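Local coordinates for putative C39-like peptidase (Bacillus anthracis, PDB 3ERV), which is of unproven function but, as a putative C39-like member of the papain-like peptidase clan, probably cleaves peptide bonds with a cysteine nucleophile, at residues Thr53-Ala56 against Met57-Gln60; Ile132-Leu135 against Tyr136-Val139; Gln211-Gln215 against Met216-Ala220. One frame throughout, in Å; residues are numbered along the deposited sequence.

Interaction 1: residues Thr53-Ala56 against Met57-Gln60; sequences TSLA and MMLQ
With CG of Leu55 anti to the backbone N (chi1 -176°), its side chain converges with that of Met58 on one flank of helix 50-61, the buried helix that opens with Cys50, at the helix start where clan CA peptidases carry their nucleophile, and so possibly the nucleophile here. Leu55 CD1 meets the terminal methyl CE of Met58 at 3.8 Å. One turn on from Leu55, Leu59 turns its CG to the backbone N side (chi1 -74°), which brings its CD1 to 3.9 Å from Leu55 CG, so the Leu55 isobutyl group touches both partners. Leu112, Leu115 and Ala116 of helix 109-119 pack on Leu55, while Leu71 of helix 68-74 lies against Ala56 and Leu59. Met57 curls back along the turn, its CE 3.8 Å from Thr53 O. The polar side chains look to other partners: Thr53 OG1 bonds to Gly49 O, Ser54 OG to Cys50 O and Gln60 NE2 to Val66 O. The backbone keeps the helical i+4 to i bonds, Gln60 N to Ala56 O at 2.9 Å among them. Beside that bond, Gln60 CG rests 3.3 Å from Ala56 O.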
loop_
_atom_site.group_PDB
_atom_site.type_symbol
_atom_site.label_atom_id
_atom_site.label_comp_id
_atom_site.label_asym_id
_atom_site.label_seq_id
_atom_site.Cartn_x
_atom_site.Cartn_y
_atom_site.Cartn_z
ATOM N N THR A 53 -4.946 0.308 -6.241
ATOM C CA THR A 53 -5.442 -1.018 -6.633
ATOM C C THR A 53 -5.531 -1.956 -5.424
ATOM O O THR A 53 -6.517 -2.697 -5.313
ATOM C CB THR A 53 -4.601 -1.641 -7.793
ATOM O OG1 THR A 53 -4.622 -0.752 -8.919
ATOM C CG2 THR A 53 -5.192 -2.964 -8.239
ATOM N N SER A 54 -4.508 -1.935 -4.535
ATOM C CA SER A 54 -4.538 -2.655 -3.245
ATOM C C SER A 54 -5.682 -2.166 -2.331
ATOM O O SER A 54 -6.390 -2.954 -1.665
ATOM C CB SER A 54 -3.208 -2.474 -2.485
ATOM O OG SER A 54 -2.077 -3.037 -3.200
ATOM N N LEU A 55 -5.830 -0.851 -2.293
ATOM C CA LEU A 55 -6.915 -0.260 -1.587
ATOM C C LEU A 55 -8.257 -0.737 -2.161
ATOM O O LEU A 55 -9.140 -1.058 -1.390
ATOM C CB LEU A 55 -6.825 1.284 -1.572
ATOM C CG LEU A 55 -7.964 1.891 -0.712
ATOM C CD1 LEU A 55 -7.840 1.475 0.782
ATOM C CD2 LEU A 55 -8.032 3.452 -0.874
ATOM N N ALA A 56 -8.395 -0.809 -3.488
ATOM C CA ALA A 56 -9.623 -1.315 -4.083
ATOM C C ALA A 56 -9.999 -2.751 -3.641
ATOM O O ALA A 56 -11.121 -3.011 -3.180
ATOM C CB ALA A 56 -9.589 -1.161 -5.642
ATOM N N MET A 57 -9.034 -3.651 -3.686
ATOM C CA MET A 57 -9.211 -5.024 -3.174
ATOM C C MET A 57 -9.674 -5.046 -1.708
ATOM O O MET A 57 -10.581 -5.824 -1.339
ATOM C CB MET A 57 -7.884 -5.826 -3.292
ATOM C CG MET A 57 -7.509 -6.306 -4.736
ATOM S SD MET A 57 -5.967 -7.339 -4.889
ATOM C CE MET A 57 -4.723 -6.092 -5.227
ATOM N N MET A 58 -9.047 -4.221 -0.868
ATOM C CA MET A 58 -9.402 -4.133 0.556
ATOM C C MET A 58 -10.823 -3.647 0.729
ATOM O O MET A 58 -11.626 -4.270 1.467
ATOM C CB MET A 58 -8.435 -3.177 1.308
ATOM C CG MET A 58 -8.475 -3.168 2.916
ATOM S SD MET A 58 -7.910 -1.646 3.770
ATOM C CE MET A 58 -9.400 -0.658 3.480
ATOM N N LEU A 59 -11.143 -2.532 0.060
ATOM C CA LEU A 59 -12.506 -1.954 0.123
ATOM C C LEU A 59 -13.614 -2.917 -0.368
ATOM O O LEU A 59 -14.664 -3.036 0.276
ATOM C CB LEU A 59 -12.550 -0.660 -0.709
ATOM C CG LEU A 59 -11.816 0.530 -0.021
ATOM C CD1 LEU A 59 -11.906 1.804 -0.872
ATOM C CD2 LEU A 59 -12.418 0.764 1.367
ATOM N N GLN A 60 -13.400 -3.557 -1.521
ATOM C CA GLN A 60 -14.288 -4.621 -2.010
ATOM C C GLN A 60 -14.538 -5.720 -0.984
ATOM O O GLN A 60 -15.699 -6.083 -0.724
ATOM C CB GLN A 60 -13.744 -5.249 -3.311
ATOM C CG GLN A 60 -13.861 -4.311 -4.444
ATOM C CD GLN A 60 -13.295 -4.857 -5.732
ATOM O OE1 GLN A 60 -12.908 -6.039 -5.814
ATOM N NE2 GLN A 60 -13.244 -3.992 -6.773
#

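Interaction 2: residues Ile132-Leu135 against Tyr136-Val139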
loop_
_atom_site.group_PDB
_atom_site.type_symbol
_atom_site.label_atom_id
_atom_site.label_comp_id
_atom_site.label_asym_id
_atom_site.label_seq_id
_atom_site.Cartn_x
_atom_site.Cartn_y
_atom_site.Cartn_z
ATOM N N ILE A 132 4.528 -5.453 13.371
ATOM C CA ILE A 132 4.067 -6.489 12.447
ATOM C C ILE A 132 2.997 -7.392 13.096
ATOM O O ILE A 132 2.055 -7.854 12.431
ATOM C CB ILE A 132 5.264 -7.312 11.874
ATOM C CG1 ILE A 132 4.883 -8.052 10.606
ATOM C CG2 ILE A 132 5.837 -8.261 12.909
ATOM C CD1 ILE A 132 4.389 -7.154 9.537
ATOM N N GLU A 133 3.117 -7.623 14.399
ATOM C CA GLU A 133 2.237 -8.581 15.049
ATOM C C GLU A 133 0.802 -8.093 15.054
ATOM O O GLU A 133 -0.126 -8.885 14.981
ATOM C CB GLU A 133 2.681 -8.831 16.491
ATOM C CG GLU A 133 3.782 -9.868 16.615
ATOM C CD GLU A 133 5.110 -9.350 16.081
ATOM O OE1 GLU A 133 5.862 -10.171 15.492
ATOM O OE2 GLU A 133 5.373 -8.120 16.231
ATOM N N GLU A 134 0.641 -6.788 15.220
ATOM C CA GLU A 134 -0.640 -6.137 15.084
ATOM C C GLU A 134 -1.258 -6.458 13.718
ATOM O O GLU A 134 -2.469 -6.697 13.620
ATOM C CB GLU A 134 -0.464 -4.621 15.160
ATOM C CG GLU A 134 -0.167 -4.116 16.540
ATOM C CD GLU A 134 -1.406 -4.188 17.380
ATOM O OE1 GLU A 134 -1.416 -5.012 18.332
ATOM O OE2 GLU A 134 -2.387 -3.456 17.040
ATOM N N LEU A 135 -0.433 -6.415 12.676
ATOM C CA LEU A 135 -0.937 -6.649 11.324
ATOM C C LEU A 135 -1.440 -8.082 11.190
ATOM O O LEU A 135 -2.511 -8.331 10.621
ATOM C CB LEU A 135 0.109 -6.304 10.251
ATOM C CG LEU A 135 0.173 -4.840 9.754
ATOM C CD1 LEU A 135 0.516 -3.891 10.891
ATOM C CD2 LEU A 135 1.164 -4.660 8.596
ATOM N N TYR A 136 -0.679 -9.014 11.745
ATOM C CA TYR A 136 -1.070 -10.420 11.730
ATOM C C TYR A 136 -2.362 -10.656 12.539
ATOM O O TYR A 136 -3.200 -11.494 12.170
ATOM C CB TYR A 136 0.080 -11.306 12.252
ATOM C CG TYR A 136 1.342 -11.249 11.407
ATOM C CD1 TYR A 136 1.273 -11.268 10.025
ATOM C CD2 TYR A 136 2.606 -11.231 12.001
ATOM C CE1 TYR A 136 2.413 -11.228 9.245
ATOM C CE2 TYR A 136 3.744 -11.211 11.248
ATOM C CZ TYR A 136 3.656 -11.202 9.865
ATOM O OH TYR A 136 4.805 -11.163 9.098
ATOM N N LYS A 137 -2.525 -9.915 13.636
ATOM C CA LYS A 137 -3.748 -9.992 14.404
ATOM C C LYS A 137 -4.912 -9.571 13.524
ATOM O O LYS A 137 -5.959 -10.216 13.548
ATOM C CB LYS A 137 -3.692 -9.070 15.623
ATOM C CG LYS A 137 -3.163 -9.748 16.904
ATOM C CD LYS A 137 -2.793 -8.725 17.992
ATOM C CE LYS A 137 -3.639 -7.441 17.902
ATOM N NZ LYS A 137 -5.103 -7.612 18.205
ATOM N N SER A 138 -4.732 -8.471 12.783
ATOM C CA SER A 138 -5.775 -7.970 11.866
ATOM C C SER A 138 -6.175 -9.074 10.891
ATOM O O SER A 138 -7.352 -9.370 10.722
ATOM C CB SER A 138 -5.297 -6.751 11.070
ATOM O OG SER A 138 -6.323 -6.292 10.171
ATOM N N VAL A 139 -5.179 -9.677 10.256
ATOM C CA VAL A 139 -5.430 -10.714 9.269
ATOM C C VAL A 139 -6.132 -11.901 9.921
ATOM O O VAL A 139 -7.106 -12.464 9.402
ATOM C CB VAL A 139 -4.102 -11.188 8.659
ATOM C CG1 VAL A 139 -4.336 -12.412 7.737
ATOM C CG2 VAL A 139 -3.387 -9.997 7.941
#
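Ile132 and Tyr136 form the apolar contact of this i to i+4 pair on the amphipathic helix 132-140, which packs against the large antiparallel sheet. The CG1 branch of Ile132, anti to its own N (chi1 -161°), runs out to the phenol end of the ring and comes within 3.4 Å of Tyr136 CE2. The CD1 methyl beyond it is more distant, and the two side chains slant across each other. Tyr136 CG stands beside the backbone N (chi1 -62°), which swings the ring back along the preceding turn and sets one face over a carbonyl: Ile132 O lies 3.4 Å from Tyr136 CD2. That oxygen also accepts the backbone N-H of Tyr136 at 3.0 Å, and a weak bond from Leu135 N, while the ring face lies against it. Beyond the segments, Tyr136 OH bonds to Glu210 OE2 of helix 206-215, and the ring meets that of Tyr185. Leu135 and Val139 face Leu182 and Val145 of the sheet.

Charged side chains meet on the exposed flank. Glu134 and Lys137 run side by side in the same direction, but the charged ends do not meet: Lys137 NZ stays 4.5 Å from Glu134 OE1, beyond salt-bridge range, and any attraction is probably modest. The carboxylate instead approaches the lysine's methylenes, with Glu134 OE1 3.3 Å from Lys137 CE.

Interaction 3: residues Gln211-Gln215 against Met216-Ala220; sequences QAWVQ and MGSQA
Ser218 CA lies over one face of the Trp213 indole, offset toward the rim, in a CH-pi contact, 3.7 Å from the centroid of the six-membered ring and 22° off the normal. At the indole edge, Trp213 NE1 gives its hydrogen to Gln219 O at 2.9 Å. The acceptor lies in the ring plane, whereas the donor stands above the plane of that carbonyl, away from its lone pairs. Trp213 CG lies anti to the backbone N (chi1 176°), sending the indole beneath the reversing chain. A Schellman motif brings about this reversal: Ser218 N bonds to Trp213 O at 3.0 Å and Gly217 N to Val214 O at 3.0 Å, with Gly217 as the C-prime residue at a positive phi that suits glycine. Further out, one water links Trp213 O to Gln219 N, and another joins Val214 O to Ser218 OG. Gln219 NE2 reaches back along its amide plane to Met216 O at 3.0 Å, while its OE1 accepts from His109 N. The turn thus ends helix 206-215 and leads into strand 220-223; Trp213 is packed against Ile132 and Leu135 of helix 132-140 and Ile147 of strand 145-150, and Ala220 against Val145 of that strand.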
loop_
_atom_site.group_PDB
_atom_site.type_symbol
_atom_site.label_atom_id
_atom_site.label_comp_id
_atom_site.label_asym_id
_atom_site.label_seq_id
_atom_site.Cartn_x
_atom_site.Cartn_y
_atom_site.Cartn_z
ATOM N N GLN A 211 11.075 -6.910 7.340
ATOM C CA GLN A 211 12.182 -5.954 7.463
ATOM C C GLN A 211 12.078 -4.873 6.392
ATOM O O GLN A 211 12.303 -3.678 6.660
ATOM C CB GLN A 211 13.527 -6.681 7.351
ATOM C CG GLN A 211 13.879 -7.502 8.576
ATOM C CD GLN A 211 15.102 -8.379 8.351
ATOM O OE1 GLN A 211 15.409 -8.777 7.212
ATOM N NE2 GLN A 211 15.803 -8.699 9.438
ATOM N N ALA A 212 11.741 -5.304 5.181
ATOM C CA ALA A 212 11.427 -4.383 4.081
ATOM C C ALA A 212 10.284 -3.411 4.467
ATOM O O ALA A 212 10.383 -2.203 4.237
ATOM C CB ALA A 212 11.080 -5.171 2.817
ATOM N N TRP A 213 9.224 -3.965 5.059
ATOM C CA TRP A 213 8.026 -3.196 5.511
ATOM C C TRP A 213 8.411 -2.141 6.544
ATOM O O TRP A 213 8.049 -0.960 6.420
ATOM C CB TRP A 213 6.952 -4.124 6.105
ATOM C CG TRP A 213 5.772 -3.367 6.644
ATOM C CD1 TRP A 213 4.890 -2.584 5.934
ATOM C CD2 TRP A 213 5.352 -3.294 8.017
ATOM N NE1 TRP A 213 3.930 -2.047 6.789
ATOM C CE2 TRP A 213 4.207 -2.455 8.067
ATOM C CE3 TRP A 213 5.842 -3.848 9.210
ATOM C CZ2 TRP A 213 3.552 -2.162 9.259
ATOM C CZ3 TRP A 213 5.195 -3.557 10.396
ATOM C CH2 TRP A 213 4.046 -2.737 10.413
ATOM N N VAL A 214 9.158 -2.579 7.562
ATOM C CA VAL A 214 9.655 -1.657 8.601
ATOM C C VAL A 214 10.563 -0.565 7.998
ATOM O O VAL A 214 10.465 0.621 8.336
ATOM C CB VAL A 214 10.398 -2.431 9.730
ATOM C CG1 VAL A 214 11.203 -1.456 10.582
ATOM C CG2 VAL A 214 9.407 -3.214 10.596
ATOM N N GLN A 215 11.432 -0.984 7.084
ATOM C CA GLN A 215 12.310 -0.064 6.356
ATOM C C GLN A 215 11.583 1.020 5.570
ATOM O O GLN A 215 12.068 2.147 5.530
ATOM C CB GLN A 215 13.237 -0.817 5.393
ATOM C CG GLN A 215 14.163 0.125 4.666
ATOM C CD GLN A 215 15.208 -0.613 3.867
ATOM O OE1 GLN A 215 14.911 -1.421 2.991
ATOM N NE2 GLN A 215 16.450 -0.330 4.168
ATOM N N MET A 216 10.442 0.694 4.948
ATOM C CA MET A 216 9.623 1.720 4.293
ATOM C C MET A 216 8.726 2.527 5.223
ATOM O O MET A 216 7.927 3.321 4.750
ATOM C CB MET A 216 8.780 1.129 3.149
ATOM C CG MET A 216 9.597 0.717 1.924
ATOM S SD MET A 216 10.441 2.082 1.086
ATOM C CE MET A 216 9.073 3.152 0.587
ATOM N N GLY A 217 8.833 2.344 6.541
ATOM C CA GLY A 217 8.155 3.252 7.441
ATOM C C GLY A 217 7.042 2.575 8.223
ATOM O O GLY A 217 6.232 3.244 8.860
ATOM N N SER A 218 6.990 1.253 8.162
ATOM C CA SER A 218 5.901 0.500 8.803
ATOM C C SER A 218 4.487 1.003 8.401
ATOM O O SER A 218 3.585 1.056 9.240
ATOM C CB SER A 218 6.068 0.560 10.329
ATOM O OG SER A 218 7.118 -0.307 10.735
ATOM N N GLN A 219 4.316 1.385 7.135
ATOM C CA GLN A 219 3.076 2.010 6.694
ATOM C C GLN A 219 2.007 0.954 6.384
ATOM O O GLN A 219 2.263 0.015 5.616
ATOM C CB GLN A 219 3.299 2.872 5.489
ATOM C CG GLN A 219 4.567 3.741 5.492
ATOM C CD GLN A 219 4.533 4.683 4.301
ATOM O OE1 GLN A 219 3.472 5.209 3.988
ATOM N NE2 GLN A 219 5.667 4.877 3.612
ATOM N N ALA A 220 0.821 1.103 6.979
ATOM C CA ALA A 220 -0.243 0.094 6.792
ATOM C C ALA A 220 -1.614 0.630 7.060
ATOM O O ALA A 220 -1.809 1.395 7.982
ATOM C CB ALA A 220 -0.005 -1.107 7.660
HETATM O O HOH W 1 6.089 0.514 5.204
HETATM O O HOH W 2 9.003 1.486 10.695
#

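Interactions 2 and 3 join directly, their centres 14 Å apart. Leu135 CD2 lies 3.5 Å from Trp213 CZ2 and 3.9 Å from Ala220 CB. Interaction 1 stands apart: its nearest atoms are about 8 Å from interaction 2 and about 7 Å from interaction 3, which is on the opposite side of the chain's centre. Strand 177-185 connects interactions 1 and 2, since its Val181 touches Ser54 and Met57 while the strand also lies against helix 132-140. Cys50, His178 and Asp194 form a Cys-His-Asp arrangement like the triad of C39 peptidases, unconfirmed here; the side chains of Ser54 and Met216 lie near it without touching.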